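Local coordinates for phosphoserine phosphatase (Thermococcus onnurineus, PDB 4AP9), which probably hydrolyses L-phosphoserine to L-serine and phosphate with magnesium, as the last step of serine biosynthesis, in the manner of haloacid dehalogenase-family phosphatases, at residues F138-K141 with G142-L145. Sequence-based numbering, arbitrary orientation.
With 1PS (3-pyridinium-1-ylpropane-1-sulfonate), chain F.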
loop_
_atom_site.group_PDB
_atom_site.type_symbol
_atom_site.label_atom_id
_atom_site.label_comp_id
_atom_site.label_asym_id
_atom_site.label_seq_id
_atom_site.Cartn_x
_atom_site.Cartn_y
_atom_site.Cartn_z
ATOM N N PHE A 138 13.761 14.023 -14.428
ATOM C CA PHE A 138 12.548 13.329 -14.019
ATOM C C PHE A 138 12.054 12.499 -15.212
ATOM O O PHE A 138 12.364 12.826 -16.360
ATOM C CB PHE A 138 11.479 14.312 -13.519
ATOM C CG PHE A 138 11.148 15.409 -14.496
ATOM C CD1 PHE A 138 11.895 16.569 -14.532
ATOM C CD2 PHE A 138 10.091 15.267 -15.378
ATOM C CE1 PHE A 138 11.593 17.572 -15.431
ATOM C CE2 PHE A 138 9.777 16.268 -16.281
ATOM C CZ PHE A 138 10.528 17.420 -16.312
ATOM N N ARG A 139 11.329 11.417 -14.948
ATOM C CA ARG A 139 10.942 10.490 -16.012
ATOM C C ARG A 139 9.981 11.171 -16.970
ATOM O O ARG A 139 10.145 11.112 -18.190
ATOM C CB ARG A 139 10.263 9.260 -15.415
ATOM C CG ARG A 139 9.871 8.196 -16.428
ATOM C CD ARG A 139 9.103 7.090 -15.707
ATOM N NE ARG A 139 8.847 5.942 -16.562
ATOM C CZ ARG A 139 7.692 5.285 -16.593
ATOM N NH1 ARG A 139 6.683 5.678 -15.819
ATOM N NH2 ARG A 139 7.546 4.248 -17.409
ATOM N N ASP A 140 8.968 11.801 -16.385
ATOM C CA ASP A 140 7.954 12.579 -17.103
ATOM C C ASP A 140 7.213 13.424 -16.063
ATOM O O ASP A 140 7.431 13.260 -14.859
ATOM C CB ASP A 140 6.974 11.676 -17.869
ATOM C CG ASP A 140 6.266 10.659 -16.969
ATOM O OD1 ASP A 140 5.500 11.062 -16.070
ATOM O OD2 ASP A 140 6.446 9.442 -17.177
ATOM N N LYS A 141 6.342 14.326 -16.511
ATOM C CA LYS A 141 5.713 15.265 -15.581
ATOM C C LYS A 141 4.778 14.610 -14.572
ATOM O O LYS A 141 4.695 15.054 -13.423
ATOM C CB LYS A 141 5.017 16.402 -16.331
ATOM C CG LYS A 141 6.013 17.315 -17.035
ATOM C CD LYS A 141 5.384 18.081 -18.187
ATOM C CE LYS A 141 6.452 18.881 -18.939
ATOM N NZ LYS A 141 5.908 19.605 -20.138
ATOM N N GLY A 142 4.088 13.551 -14.980
ATOM C CA GLY A 142 3.292 12.800 -14.032
ATOM C C GLY A 142 4.152 12.194 -12.937
ATOM O O GLY A 142 3.799 12.256 -11.747
ATOM N N GLU A 143 5.284 11.601 -13.324
ATOM C CA GLU A 143 6.157 10.980 -12.332
ATOM C C GLU A 143 6.666 12.038 -11.376
ATOM O O GLU A 143 6.745 11.812 -10.166
ATOM C CB GLU A 143 7.351 10.276 -12.989
ATOM C CG GLU A 143 7.031 8.930 -13.578
ATOM C CD GLU A 143 6.362 8.005 -12.580
ATOM O OE1 GLU A 143 6.994 7.647 -11.566
ATOM O OE2 GLU A 143 5.203 7.641 -12.826
ATOM N N PHE A 144 6.997 13.208 -11.918
ATOM C CA PHE A 144 7.498 14.288 -11.080
ATOM C C PHE A 144 6.485 14.693 -10.006
ATOM O O PHE A 144 6.859 14.982 -8.871
ATOM C CB PHE A 144 7.879 15.520 -11.901
ATOM C CG PHE A 144 8.342 16.666 -11.060
ATOM C CD1 PHE A 144 9.565 16.606 -10.412
ATOM C CD2 PHE A 144 7.553 17.787 -10.896
ATOM C CE1 PHE A 144 9.988 17.661 -9.611
ATOM C CE2 PHE A 144 7.982 18.846 -10.099
ATOM C CZ PHE A 144 9.200 18.770 -9.466
ATOM N N LEU A 145 5.210 14.725 -10.370
ATOM C CA LEU A 145 4.153 15.107 -9.426
ATOM C C LEU A 145 4.043 14.210 -8.188
ATOM O O LEU A 145 3.482 14.629 -7.177
ATOM C CB LEU A 145 2.794 15.205 -10.124
ATOM C CG LEU A 145 2.288 16.610 -10.480
ATOM C CD1 LEU A 145 3.266 17.347 -11.375
ATOM C CD2 LEU A 145 0.900 16.556 -11.122
HETATM N N1 1PS F . 4.059 14.386 -23.949
HETATM C C1 1PS F . 3.870 13.316 -24.731
HETATM C C2 1PS F . 3.067 13.401 -25.860
HETATM C C3 1PS F . 3.481 15.564 -24.229
HETATM C C4 1PS F . 2.653 15.714 -25.335
HETATM C C5 1PS F . 2.441 14.615 -26.177
HETATM C C6 1PS F . 4.931 14.257 -22.809
HETATM C C7 1PS F . 4.888 15.485 -21.961
HETATM C C8 1PS F . 6.270 15.958 -21.598
HETATM S S1 1PS F . 6.874 14.992 -20.243
HETATM O O1 1PS F . 7.850 15.811 -19.501
HETATM O O2 1PS F . 7.587 13.828 -20.738
HETATM O O3 1PS F . 5.744 14.554 -19.477
#
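D140 N-caps helix 141-145: its OD1 accepts from E143 N at 2.8 Å. The donor sits above the carboxylate plane, 35° out of it. D140 CG lies between its own N and carbonyl carbon, which turns the carboxylate back over the first turn. Two backbone bonds continue the turn, F144 N to D140 O at 3.0 Å and L145 N to K141 O at 3.1 Å. D140 OD2 forms a salt bridge with K164. Replacing D140 with alanine removes both oxygens, and would probably leave E143 N uncapped and the K164 ammonium without this partner.

The ligand sulfonate sits at the same helix start. K141 N donates to 1PS O3 at 3.0 Å, almost straight at 176°. The K141 chain runs extended beyond CG, and K141 CG and CE each lie 3.4 Å from 1PS O1. Its NZ goes on to a salt bridge with D15 and a hydrogen bond to Y160 O. O1 also lies at the edge of the F138 ring.

R139 and E143 pair more loosely. Their aliphatic parts touch, R139 CD on E143 CG. The NH1 to OE2 salt bridge is long, and the guanidinium and carboxylate planes stand 76° apart. R139 NE donates a hydrogen bond to D170 O of a third subunit, and E143 OE1 forms a salt bridge with K146 NZ.

On the apolar side, F138 CB meets F144 CB at 4.1 Å. Both side chains also touch M120 of strand 118-127.

A backbone N-H at a helix start and a nearby lysine suit an anion, consistent with the phosphate-binding site of haloacid dehalogenase-family phosphatases.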